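Local atomic coordinates of lactate dehydrogenase, adjacent gene encodes predicted malate dehydrogenase (Cryptosporidium parvum, PDB entry 4ND5), a protein that probably catalyses the reversible, NAD-dependent interconversion of (S)-lactate and pyruvate. Residues Val104-Lys109 / Gln132-Leu137; Pro123-Val128 / Asn304-Ile309; Met181-Ser186 / His215-Trp220; Ser262-Val267 / Val283-Glu288. All blocks are in the same frame, centred on the assembly; numbering follows the deposited sequence.

Contact 1: residues Val104-Lys109 / Gln132-Leu137; sequences VAEGVK and QKVSGL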
loop_
_atom_site.group_PDB
_atom_site.type_symbol
_atom_site.label_atom_id
_atom_site.label_comp_id
_atom_site.label_asym_id
_atom_site.label_seq_id
_atom_site.Cartn_x
_atom_site.Cartn_y
_atom_site.Cartn_z
ATOM N N VAL A 104 -28.875 -6.138 18.001
ATOM C CA VAL A 104 -27.677 -6.553 17.260
ATOM C C VAL A 104 -27.167 -7.899 17.770
ATOM O O VAL A 104 -26.769 -8.759 16.977
ATOM C CB VAL A 104 -26.547 -5.502 17.343
ATOM C CG1 VAL A 104 -25.301 -5.995 16.619
ATOM C CG2 VAL A 104 -27.005 -4.180 16.748
ATOM N N ALA A 105 -27.190 -8.078 19.089
ATOM C CA ALA A 105 -26.773 -9.340 19.719
ATOM C C ALA A 105 -27.534 -10.540 19.162
ATOM O O ALA A 105 -26.936 -11.574 18.862
ATOM C CB ALA A 105 -26.957 -9.264 21.225
ATOM N N GLU A 106 -28.849 -10.396 19.019
ATOM C CA GLU A 106 -29.684 -11.476 18.495
ATOM C C GLU A 106 -29.352 -11.783 17.034
ATOM O O GLU A 106 -29.403 -12.935 16.616
ATOM C CB GLU A 106 -31.175 -11.137 18.643
ATOM C CG GLU A 106 -31.662 -11.051 20.087
ATOM C CD GLU A 106 -31.389 -12.318 20.886
ATOM O OE1 GLU A 106 -31.710 -13.421 20.392
ATOM O OE2 GLU A 106 -30.852 -12.210 22.010
ATOM N N GLY A 107 -29.020 -10.753 16.262
ATOM C CA GLY A 107 -28.528 -10.943 14.899
ATOM C C GLY A 107 -27.219 -11.716 14.876
ATOM O O GLY A 107 -27.090 -12.703 14.153
ATOM N N VAL A 108 -26.264 -11.286 15.696
ATOM C CA VAL A 108 -24.929 -11.888 15.724
ATOM C C VAL A 108 -24.956 -13.367 16.119
ATOM O O VAL A 108 -24.444 -14.206 15.373
ATOM C CB VAL A 108 -23.959 -11.097 16.636
ATOM C CG1 VAL A 108 -22.669 -11.866 16.880
ATOM C CG2 VAL A 108 -23.635 -9.748 16.010
ATOM N N LYS A 109 -25.545 -13.706 17.266
ATOM C CA LYS A 109 -25.513 -15.114 17.702
ATOM C C LYS A 109 -26.296 -16.041 16.768
ATOM O O LYS A 109 -25.978 -17.225 16.650
ATOM C CB LYS A 109 -25.925 -15.297 19.169
ATOM C CG LYS A 109 -27.362 -14.977 19.526
ATOM C CD LYS A 109 -27.583 -15.221 21.016
ATOM C CE LYS A 109 -28.675 -14.338 21.595
ATOM N NZ LYS A 109 -28.652 -14.335 23.087
ATOM N N GLN A 132 -21.703 -8.401 25.475
ATOM C CA GLN A 132 -21.134 -9.703 25.812
ATOM C C GLN A 132 -22.141 -10.548 26.598
ATOM O O GLN A 132 -22.333 -11.724 26.294
ATOM C CB GLN A 132 -19.839 -9.546 26.613
ATOM C CG GLN A 132 -19.056 -10.841 26.788
ATOM C CD GLN A 132 -19.676 -11.792 27.800
ATOM O OE1 GLN A 132 -20.104 -11.382 28.882
ATOM N NE2 GLN A 132 -19.728 -13.073 27.451
ATOM N N LYS A 133 -22.776 -9.939 27.601
ATOM C CA LYS A 133 -23.742 -10.641 28.453
ATOM C C LYS A 133 -24.990 -11.088 27.688
ATOM O O LYS A 133 -25.441 -12.220 27.851
ATOM C CB LYS A 133 -24.152 -9.762 29.641
ATOM C CG LYS A 133 -23.052 -9.541 30.668
ATOM C CD LYS A 133 -23.368 -8.351 31.565
ATOM C CE LYS A 133 -22.255 -8.082 32.561
ATOM N NZ LYS A 133 -22.342 -6.704 33.125
ATOM N N VAL A 134 -25.541 -10.209 26.855
ATOM C CA VAL A 134 -26.758 -10.530 26.093
ATOM C C VAL A 134 -26.476 -11.478 24.922
ATOM O O VAL A 134 -27.279 -12.367 24.638
ATOM C CB VAL A 134 -27.464 -9.250 25.585
ATOM C CG1 VAL A 134 -28.620 -9.583 24.649
ATOM C CG2 VAL A 134 -27.959 -8.429 26.766
ATOM N N SER A 135 -25.346 -11.285 24.245
ATOM C CA SER A 135 -24.962 -12.158 23.130
ATOM C C SER A 135 -24.439 -13.497 23.642
ATOM O O SER A 135 -24.694 -14.542 23.046
ATOM C CB SER A 135 -23.893 -11.487 22.260
ATOM O OG SER A 135 -22.620 -11.511 22.887
ATOM N N GLY A 136 -23.701 -13.451 24.748
ATOM C CA GLY A 136 -23.091 -14.638 25.316
ATOM C C GLY A 136 -21.920 -15.146 24.496
ATOM O O GLY A 136 -21.595 -16.329 24.549
ATOM N N LEU A 137 -21.282 -14.262 23.729
ATOM C CA LEU A 137 -20.105 -14.656 22.963
ATOM C C LEU A 137 -18.924 -14.749 23.911
ATOM O O LEU A 137 -18.907 -14.082 24.946
ATOM C CB LEU A 137 -19.787 -13.648 21.852
ATOM C CG LEU A 137 -20.764 -13.514 20.685
ATOM C CD1 LEU A 137 -20.078 -12.789 19.538
ATOM C CD2 LEU A 137 -21.292 -14.864 20.222
#

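Contact 2: residues Pro123-Val128 / Asn304-Ile309; sequences PLDVMV and NEVNTI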
loop_
_atom_site.group_PDB
_atom_site.type_symbol
_atom_site.label_atom_id
_atom_site.label_comp_id
_atom_site.label_asym_id
_atom_site.label_seq_id
_atom_site.Cartn_x
_atom_site.Cartn_y
_atom_site.Cartn_z
ATOM N N PRO A 123 -21.994 4.611 26.964
ATOM C CA PRO A 123 -20.638 4.518 27.521
ATOM C C PRO A 123 -19.990 3.167 27.202
ATOM O O PRO A 123 -20.604 2.125 27.427
ATOM C CB PRO A 123 -20.863 4.681 29.026
ATOM C CG PRO A 123 -22.266 4.246 29.267
ATOM C CD PRO A 123 -23.025 4.300 27.971
ATOM N N LEU A 124 -18.753 3.196 26.704
ATOM C CA LEU A 124 -18.140 2.031 26.049
ATOM C C LEU A 124 -18.054 0.780 26.914
ATOM O O LEU A 124 -18.615 -0.257 26.564
ATOM C CB LEU A 124 -16.738 2.378 25.528
ATOM C CG LEU A 124 -16.107 1.293 24.647
ATOM C CD1 LEU A 124 -16.853 1.179 23.325
ATOM C CD2 LEU A 124 -14.633 1.569 24.415
ATOM N N ASP A 125 -17.338 0.886 28.026
ATOM C CA ASP A 125 -17.084 -0.253 28.906
ATOM C C ASP A 125 -18.384 -0.926 29.343
ATOM O O ASP A 125 -18.482 -2.157 29.363
ATOM C CB ASP A 125 -16.286 0.196 30.131
ATOM C CG ASP A 125 -14.957 0.833 29.763
ATOM O OD1 ASP A 125 -14.230 0.265 28.920
ATOM O OD2 ASP A 125 -14.633 1.902 30.318
ATOM N N VAL A 126 -19.381 -0.109 29.673
ATOM C CA VAL A 126 -20.693 -0.607 30.066
ATOM C C VAL A 126 -21.362 -1.319 28.893
ATOM O O VAL A 126 -21.861 -2.439 29.030
ATOM C CB VAL A 126 -21.614 0.544 30.538
ATOM C CG1 VAL A 126 -23.039 0.051 30.752
ATOM C CG2 VAL A 126 -21.074 1.183 31.811
ATOM N N MET A 127 -21.378 -0.655 27.744
ATOM C CA MET A 127 -22.087 -1.170 26.579
ATOM C C MET A 127 -21.447 -2.450 26.042
ATOM O O MET A 127 -22.153 -3.379 25.645
ATOM C CB MET A 127 -22.166 -0.101 25.486
ATOM C CG MET A 127 -23.102 1.057 25.809
ATOM S SD MET A 127 -24.851 0.606 25.868
ATOM C CE MET A 127 -25.119 0.406 27.626
ATOM N N VAL A 128 -20.118 -2.506 26.050
ATOM C CA VAL A 128 -19.400 -3.693 25.575
ATOM C C VAL A 128 -19.786 -4.880 26.456
ATOM O O VAL A 128 -20.213 -5.926 25.955
ATOM C CB VAL A 128 -17.867 -3.489 25.585
ATOM C CG1 VAL A 128 -17.143 -4.772 25.205
ATOM C CG2 VAL A 128 -17.461 -2.375 24.627
ATOM N N ASN A 304 -14.734 2.079 39.015
ATOM C CA ASN A 304 -15.832 2.236 39.970
ATOM C C ASN A 304 -17.110 2.768 39.309
ATOM O O ASN A 304 -18.215 2.373 39.684
ATOM C CB ASN A 304 -15.401 3.152 41.125
ATOM C CG ASN A 304 -16.287 3.015 42.356
ATOM O OD1 ASN A 304 -17.122 2.113 42.451
ATOM N ND2 ASN A 304 -16.095 3.914 43.317
ATOM N N GLU A 305 -16.952 3.654 38.327
ATOM C CA GLU A 305 -18.094 4.189 37.577
ATOM C C GLU A 305 -18.744 3.125 36.687
ATOM O O GLU A 305 -19.957 3.156 36.465
ATOM C CB GLU A 305 -17.670 5.388 36.722
ATOM C CG GLU A 305 -18.835 6.115 36.061
ATOM C CD GLU A 305 -18.415 7.371 35.322
ATOM O OE1 GLU A 305 -17.255 7.441 34.861
ATOM O OE2 GLU A 305 -19.253 8.287 35.192
ATOM N N VAL A 306 -17.936 2.196 36.180
ATOM C CA VAL A 306 -18.433 1.110 35.328
ATOM C C VAL A 306 -19.347 0.174 36.119
ATOM O O VAL A 306 -20.356 -0.302 35.596
ATOM C CB VAL A 306 -17.273 0.303 34.689
ATOM C CG1 VAL A 306 -17.795 -0.931 33.960
ATOM C CG2 VAL A 306 -16.481 1.179 33.727
ATOM N N ASN A 307 -18.990 -0.087 37.377
ATOM C CA ASN A 307 -19.827 -0.893 38.267
ATOM C C ASN A 307 -21.181 -0.234 38.537
ATOM O O ASN A 307 -22.214 -0.901 38.523
ATOM C CB ASN A 307 -19.114 -1.151 39.598
ATOM C CG ASN A 307 -17.902 -2.056 39.450
ATOM O OD1 ASN A 307 -17.889 -2.973 38.628
ATOM N ND2 ASN A 307 -16.879 -1.805 40.259
ATOM N N THR A 308 -21.164 1.078 38.767
ATOM C CA THR A 308 -22.375 1.829 39.097
ATOM C C THR A 308 -23.362 1.871 37.932
ATOM O O THR A 308 -24.542 1.559 38.100
ATOM C CB THR A 308 -22.038 3.279 39.507
ATOM O OG1 THR A 308 -20.988 3.276 40.482
ATOM C CG2 THR A 308 -23.266 3.985 40.081
ATOM N N ILE A 309 -22.872 2.251 36.755
ATOM C CA ILE A 309 -23.734 2.421 35.584
ATOM C C ILE A 309 -24.243 1.073 35.064
ATOM O O ILE A 309 -25.374 0.979 34.585
ATOM C CB ILE A 309 -23.026 3.221 34.463
ATOM C CG1 ILE A 309 -22.661 4.624 34.971
ATOM C CG2 ILE A 309 -23.926 3.339 33.239
ATOM C CD1 ILE A 309 -21.870 5.466 33.993
#

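Contact 3: residues Met181-Ser186 / His215-Trp220; sequences MVPATS and HTRIAW. Unlike the reference sequence in segment 181-186: Ala184 (reference Val).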
loop_
_atom_site.group_PDB
_atom_site.type_symbol
_atom_site.label_atom_id
_atom_site.label_comp_id
_atom_site.label_asym_id
_atom_site.label_seq_id
_atom_site.Cartn_x
_atom_site.Cartn_y
_atom_site.Cartn_z
ATOM N N MET A 181 -10.769 8.676 31.312
ATOM C CA MET A 181 -9.604 8.366 30.487
ATOM C C MET A 181 -8.300 8.587 31.247
ATOM O O MET A 181 -8.156 9.588 31.948
ATOM C CB MET A 181 -9.631 9.279 29.264
ATOM C CG MET A 181 -8.582 8.999 28.211
ATOM S SD MET A 181 -8.527 10.344 27.014
ATOM C CE MET A 181 -10.219 10.355 26.427
ATOM N N VAL A 182 -7.348 7.666 31.087
ATOM C CA VAL A 182 -6.042 7.766 31.753
ATOM C C VAL A 182 -4.880 7.665 30.757
ATOM O O VAL A 182 -4.452 6.566 30.405
ATOM C CB VAL A 182 -5.872 6.679 32.838
ATOM C CG1 VAL A 182 -4.526 6.822 33.541
ATOM C CG2 VAL A 182 -7.015 6.753 33.842
ATOM N N PRO A 183 -4.368 8.817 30.292
ATOM C CA PRO A 183 -3.130 8.798 29.519
ATOM C C PRO A 183 -1.923 8.456 30.395
ATOM O O PRO A 183 -1.413 9.312 31.117
ATOM C CB PRO A 183 -3.035 10.227 28.965
ATOM C CG PRO A 183 -4.429 10.747 29.009
ATOM C CD PRO A 183 -5.021 10.135 30.240
ATOM N N ALA A 184 -1.482 7.204 30.328
ATOM C CA ALA A 184 -0.366 6.728 31.144
ATOM C C ALA A 184 0.963 7.363 30.729
ATOM O O ALA A 184 1.659 6.855 29.845
ATOM C CB ALA A 184 -0.273 5.211 31.071
ATOM N N THR A 185 1.321 8.462 31.387
ATOM C CA THR A 185 2.566 9.179 31.085
ATOM C C THR A 185 3.821 8.312 31.253
ATOM O O THR A 185 4.852 8.582 30.637
ATOM C CB THR A 185 2.714 10.450 31.946
ATOM O OG1 THR A 185 2.583 10.112 33.332
ATOM C CG2 THR A 185 1.650 11.475 31.574
ATOM N N SER A 186 3.726 7.271 32.076
ATOM C CA SER A 186 4.823 6.313 32.253
ATOM C C SER A 186 5.008 5.366 31.059
ATOM O O SER A 186 6.028 4.686 30.962
ATOM C CB SER A 186 4.591 5.494 33.527
ATOM O OG SER A 186 3.261 5.002 33.573
ATOM N N HIS A 215 -5.128 17.866 26.983
ATOM C CA HIS A 215 -5.537 17.960 25.579
ATOM C C HIS A 215 -6.132 16.633 25.083
ATOM O O HIS A 215 -7.179 16.621 24.429
ATOM C CB HIS A 215 -4.324 18.372 24.732
ATOM C CG HIS A 215 -4.661 18.814 23.343
ATOM N ND1 HIS A 215 -3.692 19.062 22.393
ATOM C CD2 HIS A 215 -5.849 19.052 22.737
ATOM C CE1 HIS A 215 -4.268 19.443 21.268
ATOM N NE2 HIS A 215 -5.576 19.440 21.449
ATOM N N THR A 216 -5.472 15.524 25.420
ATOM C CA THR A 216 -5.954 14.181 25.082
ATOM C C THR A 216 -7.373 13.914 25.587
ATOM O O THR A 216 -8.177 13.298 24.884
ATOM C CB THR A 216 -5.035 13.094 25.670
ATOM O OG1 THR A 216 -3.665 13.422 25.413
ATOM C CG2 THR A 216 -5.356 11.728 25.073
ATOM N N ARG A 217 -7.667 14.374 26.804
ATOM C CA ARG A 217 -8.964 14.132 27.444
ATOM C C ARG A 217 -10.121 14.893 26.799
ATOM O O ARG A 217 -11.245 14.394 26.786
ATOM C CB ARG A 217 -8.912 14.469 28.943
ATOM C CG ARG A 217 -8.060 13.523 29.779
ATOM C CD ARG A 217 -8.565 13.430 31.215
ATOM N NE ARG A 217 -7.799 12.472 32.019
ATOM C CZ ARG A 217 -6.723 12.764 32.753
ATOM N NH1 ARG A 217 -6.242 14.006 32.812
ATOM N NH2 ARG A 217 -6.114 11.801 33.438
ATOM N N ILE A 218 -9.857 16.092 26.281
ATOM C CA ILE A 218 -10.921 16.923 25.685
ATOM C C ILE A 218 -10.817 17.074 24.162
ATOM O O ILE A 218 -11.592 17.823 23.559
ATOM C CB ILE A 218 -11.001 18.334 26.329
ATOM C CG1 ILE A 218 -9.621 18.993 26.396
ATOM C CG2 ILE A 218 -11.613 18.251 27.721
ATOM C CD1 ILE A 218 -9.678 20.481 26.664
ATOM N N ALA A 219 -9.890 16.355 23.537
ATOM C CA ALA A 219 -9.714 16.440 22.085
ATOM C C ALA A 219 -11.033 16.232 21.337
ATOM O O ALA A 219 -11.286 16.894 20.329
ATOM C CB ALA A 219 -8.669 15.441 21.611
ATOM N N TRP A 220 -11.877 15.333 21.842
ATOM C CA TRP A 220 -13.185 15.073 21.236
ATOM C C TRP A 220 -14.012 16.355 21.101
ATOM O O TRP A 220 -14.686 16.561 20.094
ATOM C CB TRP A 220 -13.962 14.013 22.037
ATOM C CG TRP A 220 -14.534 14.512 23.335
ATOM C CD1 TRP A 220 -13.947 14.459 24.566
ATOM C CD2 TRP A 220 -15.806 15.146 23.525
ATOM N NE1 TRP A 220 -14.773 15.020 25.510
ATOM C CE2 TRP A 220 -15.921 15.450 24.899
ATOM C CE3 TRP A 220 -16.859 15.489 22.666
ATOM C CZ2 TRP A 220 -17.046 16.075 25.436
ATOM C CZ3 TRP A 220 -17.977 16.113 23.200
ATOM C CH2 TRP A 220 -18.061 16.400 24.575
#

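Contact 4: residues Ser262-Val267 / Val283-Glu288; sequences SNHYGV and VEDILE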
loop_
_atom_site.group_PDB
_atom_site.type_symbol
_atom_site.label_atom_id
_atom_site.label_comp_id
_atom_site.label_asym_id
_atom_site.label_seq_id
_atom_site.Cartn_x
_atom_site.Cartn_y
_atom_site.Cartn_z
ATOM N N SER A 262 -9.229 -10.118 33.432
ATOM C CA SER A 262 -9.473 -11.141 34.457
ATOM C C SER A 262 -8.477 -11.076 35.619
ATOM O O SER A 262 -8.882 -11.147 36.776
ATOM C CB SER A 262 -9.469 -12.544 33.839
ATOM O OG SER A 262 -8.194 -12.882 33.327
ATOM N N ASN A 263 -7.186 -10.952 35.313
ATOM C CA ASN A 263 -6.137 -10.951 36.346
ATOM C C ASN A 263 -5.045 -9.911 36.082
ATOM O O ASN A 263 -3.851 -10.212 36.162
ATOM C CB ASN A 263 -5.512 -12.351 36.473
ATOM C CG ASN A 263 -6.473 -13.382 37.050
ATOM O OD1 ASN A 263 -7.200 -13.107 38.007
ATOM N ND2 ASN A 263 -6.468 -14.583 36.478
ATOM N N HIS A 264 -5.463 -8.687 35.766
ATOM C CA HIS A 264 -4.538 -7.567 35.560
ATOM C C HIS A 264 -5.136 -6.282 36.126
ATOM O O HIS A 264 -6.359 -6.153 36.222
ATOM C CB HIS A 264 -4.225 -7.372 34.069
ATOM C CG HIS A 264 -3.723 -8.603 33.381
ATOM N ND1 HIS A 264 -2.387 -8.941 33.339
ATOM C CD2 HIS A 264 -4.377 -9.573 32.699
ATOM C CE1 HIS A 264 -2.241 -10.067 32.666
ATOM N NE2 HIS A 264 -3.433 -10.472 32.267
ATOM N N TYR A 265 -4.263 -5.339 36.482
ATOM C CA TYR A 265 -4.655 -4.036 37.046
ATOM C C TYR A 265 -5.497 -4.140 38.328
ATOM O O TYR A 265 -6.341 -3.280 38.608
ATOM C CB TYR A 265 -5.367 -3.183 35.986
ATOM C CG TYR A 265 -4.491 -2.858 34.795
ATOM C CD1 TYR A 265 -4.549 -3.619 33.628
ATOM C CD2 TYR A 265 -3.593 -1.795 34.841
ATOM C CE1 TYR A 265 -3.739 -3.326 32.543
ATOM C CE2 TYR A 265 -2.780 -1.495 33.759
ATOM C CZ TYR A 265 -2.856 -2.262 32.614
ATOM O OH TYR A 265 -2.048 -1.963 31.545
ATOM N N GLY A 266 -5.257 -5.194 39.107
ATOM C CA GLY A 266 -5.947 -5.396 40.378
ATOM C C GLY A 266 -7.438 -5.673 40.296
ATOM O O GLY A 266 -8.127 -5.605 41.312
ATOM N N VAL A 267 -7.943 -5.990 39.102
ATOM C CA VAL A 267 -9.362 -6.319 38.923
ATOM C C VAL A 267 -9.538 -7.804 38.627
ATOM O O VAL A 267 -8.572 -8.496 38.298
ATOM C CB VAL A 267 -10.026 -5.483 37.806
ATOM C CG1 VAL A 267 -10.009 -4.006 38.173
ATOM C CG2 VAL A 267 -9.358 -5.713 36.454
ATOM N N VAL A 283 -8.901 -11.041 21.620
ATOM C CA VAL A 283 -8.028 -10.560 22.685
ATOM C C VAL A 283 -7.291 -11.773 23.243
ATOM O O VAL A 283 -7.906 -12.649 23.848
ATOM C CB VAL A 283 -8.819 -9.858 23.816
ATOM C CG1 VAL A 283 -7.897 -9.489 24.973
ATOM C CG2 VAL A 283 -9.528 -8.620 23.291
ATOM N N GLU A 284 -5.982 -11.828 23.020
ATOM C CA GLU A 284 -5.178 -13.005 23.371
ATOM C C GLU A 284 -4.319 -12.801 24.620
ATOM O O GLU A 284 -3.893 -13.773 25.245
ATOM C CB GLU A 284 -4.305 -13.412 22.181
ATOM C CG GLU A 284 -5.121 -14.002 21.040
ATOM C CD GLU A 284 -4.317 -14.255 19.779
ATOM O OE1 GLU A 284 -4.942 -14.459 18.722
ATOM O OE2 GLU A 284 -3.074 -14.253 19.836
ATOM N N ASP A 285 -4.056 -11.543 24.972
ATOM C CA ASP A 285 -3.336 -11.213 26.199
ATOM C C ASP A 285 -3.585 -9.751 26.561
ATOM O O ASP A 285 -4.166 -8.998 25.772
ATOM C CB ASP A 285 -1.834 -11.475 26.029
ATOM C CG ASP A 285 -1.134 -11.837 27.340
ATOM O OD1 ASP A 285 -1.713 -11.639 28.434
ATOM O OD2 ASP A 285 0.016 -12.317 27.273
ATOM N N ILE A 286 -3.173 -9.371 27.766
ATOM C CA ILE A 286 -3.238 -7.988 28.232
ATOM C C ILE A 286 -1.884 -7.625 28.836
ATOM O O ILE A 286 -1.353 -8.374 29.657
ATOM C CB ILE A 286 -4.354 -7.798 29.281
ATOM C CG1 ILE A 286 -5.730 -8.033 28.644
ATOM C CG2 ILE A 286 -4.293 -6.399 29.884
ATOM C CD1 ILE A 286 -6.875 -8.111 29.635
ATOM N N LEU A 287 -1.325 -6.489 28.421
ATOM C CA LEU A 287 -0.059 -6.003 28.971
ATOM C C LEU A 287 -0.312 -5.161 30.224
ATOM O O LEU A 287 -1.340 -4.487 30.323
ATOM C CB LEU A 287 0.697 -5.165 27.936
ATOM C CG LEU A 287 1.148 -5.855 26.646
ATOM C CD1 LEU A 287 1.856 -4.855 25.745
ATOM C CD2 LEU A 287 2.050 -7.045 26.939
ATOM N N GLU A 288 0.628 -5.204 31.168
ATOM C CA GLU A 288 0.543 -4.420 32.409
ATOM C C GLU A 288 1.533 -3.261 32.400
ATOM O O GLU A 288 2.741 -3.476 32.461
ATOM C CB GLU A 288 0.838 -5.295 33.629
ATOM C CG GLU A 288 -0.214 -6.351 33.915
ATOM C CD GLU A 288 -0.092 -6.958 35.307
ATOM O OE1 GLU A 288 0.376 -6.262 36.236
ATOM O OE2 GLU A 288 -0.476 -8.136 35.471
#

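Contact 1: residues Val104-Lys109 / Gln132-Leu137
The torsions of Lys109 carry NZ to the backbone O of Val134: CG sits between the backbone N and the carbonyl carbon (chi1 66°), and the extended chain beyond it runs over to the last turn of the neighbouring helix. In Val134 itself, chi1 (173°) sets CG1 anti to the backbone N and turns it to Ala105. The two helices, 94-111 and 124-135, belong to the Rossmann-type NAD-binding domain, where each lies beside the parallel sheet, the first leading into strand 116-119 and the second into strand 142-144.

Between the helices the packing is close: Ala105 CB rests against Val134 CG1 at 3.8 Å and against Ser135 CB at 3.9 Å. With so small a residue on one side, the CA atoms of Ala105 and Ser135 lie 4.8 Å apart. Phe131, a turn earlier on helix 124-135, continues the apolar seam against Ala105 and Val108. Further along, Val108 CG1 meets Leu137 CD1 at 3.8 Å, the two side chains crossing at about a right angle.

The second helix stops here. Gly136, with positive phi, leaves the helical conformation, and Ser135 OG accepts from Leu137 N to form an ST turn while also hydrogen-bonding to Phe131 O. Val134 O, in the final turn of its helix, is taken up by the lysine, whose positive charge probably suits the negative end of the helix dipole. Lys109 NZ is shared: it makes a salt bridge to Glu106 OE2 (3.2 Å) and a hydrogen bond to Val134 O (2.9 Å), lying in the carbonyl plane with a C=O...N angle of 159°.

Contact 2: residues Pro123-Val128 / Asn304-Ile309
Val126 and Ile309 meet methyl to methyl: Val126 CG2 lies 3.8 Å from Ile309 CG2 and nearly as close to Ile309 CB. The two side chains cross at about a right angle. That valine methyl is the bump of the first helix, and it settles into a hollow formed by Ile309 CG2 and CB and Val306 O, with Pro123 CG on the side away from Val306. Ile309 CG2 is anti to its own backbone N while CG1 (chi1 -61°) is swung to the other side of CB, leaving the short branch to face Val126.

Val306 supplies the reciprocal bump. Its CG2 fits against Asp125 CB (3.7 Å), with the carboxylate oxygen OD2 only slightly farther off (3.9 Å). Pro123 CG brushes Ile309 CG2 more loosely, at 4.4 Å. The short helical segments cross at -49° with their axes 9.4 Å apart, and the CA atoms of Val126 and Val306 approach to 6.0 Å.

This pairing joins the NAD-binding domain to the C-terminal helix 293-311 of the other domain. Pro123, which follows a cis peptide and occupies the N-cap position of helix 124-135, also touches His177, the predicted proton acceptor, while Leu94 packs on both Pro123 and Ile309.

No hydrogen bond links the two segments. Asp125 OD1 is bonded to Ser258 OG, and what joins the helices is van der Waals packing, mostly of methyl groups.

Contact 3: residues Met181-Ser186 / His215-Trp220
Hydrogen bonding links Arg217 to the strand through one backbone acceptor, Met181 O. Arg217 NE donates to it at 2.9 Å with an N-H...O angle of 163°; the oxygen lies close to the guanidinium plane, at its edge, although seen from the carbonyl the donor is tilted from the C=O plane. Arg217 NH2 reaches the same oxygen only weakly, at 3.4 Å. Two neighbouring N-H groups thus turn to a single carbonyl, which helps fix the rotation of the guanidinium group. The arginine chain, extended from CG to NE, spans the gap from helix to strand.

Over one guanidinium face sits the proline ring, with Pro183 CD 3.8 Å from Arg217 NH2, while Leu298 of helix 293-311 also touches the arginine.

These segments belong to the alpha/beta C-terminal domain, where helix 206-227 packs on the antiparallel sheet containing strand 181-190. The strand and helix segments run at 139° to each other, with axes 9.0 Å apart.

Apolar and sulfur contacts occupy the rest of the interface. Met181 CG is anti to the backbone N (chi1 -173°), and a bend at chi3 lays the end of the chain along the helix backbone, SD coming 3.7 Å from Thr216 O. Thr216 CG2 faces that sulfur at 4.0 Å, and its CB lies 4.1 Å from Pro183 CG. Thr216 OG1 turns back to Ile212 O within its own helix, leaving the methyl and CB to meet the strand.

Contact 4: residues Ser262-Val267 / Val283-Glu288
A type I' beta turn, His264 to Val267, carries the two aromatic side chains that meet the end of strand 284-286 and the residues just after it. His264 CG is set beside the backbone N (chi1 -54°), which turns the ring toward Ile286 and Glu288. His264 ND1 donates to Glu288 OE2 at 3.0 Å, a His-carboxylate hydrogen bond that is somewhat bent (N-H...O 145°). The carboxylate is met on its anti side, with ring and carboxylate planes close to perpendicular, 83° apart. Over one face of the imidazole lie Ile286 O and, in a CH-pi contact, Ile286 CB, 4.1 Å from the ring centroid.

The turn connects strands 253-261 and 270-279 of the antiparallel sheet in the C-terminal domain, whose third strand is 284-286. Contact 4 therefore packs a hairpin turn on the chain leaving the edge strand. A classic beta bulge, Glu284 and Asp285 opposite Ile277, interrupts the pairing there.

Tyr265, the next residue of the turn, reaches the same exit: its OH donates to Leu287 O at 2.9 Å and also bonds to Leu289 N, linking backbone groups on either side of Glu288. The ring edge, through CE1, meets Ile286 CG2 at 4.1 Å. Just beyond, Glu288 O accepts from Gln201 NE2 of the second subunit.

Overall arrangement
Contacts 1 and 2 use opposite ends of helix 124-135, with centres 18 Å apart: contact 1 fixes its C-terminal end within the NAD-binding domain, contact 2 joins its N-terminal end to helix 293-311 of the C-terminal domain. Contacts 3 and 4 belong to that second domain, their centres 20 Å apart. Contacts 2 and 3 both lie close to the probable catalytic histidine: the side chain of Pro123 is about 4 Å and that of Met181 about 6 Å from that of His177, the predicted proton acceptor. Contact 4 lies away from the annotated sites, near the second subunit. Contacts 1 and 3, whose centres are 31 Å apart, fall on opposite sides of the chain's centre.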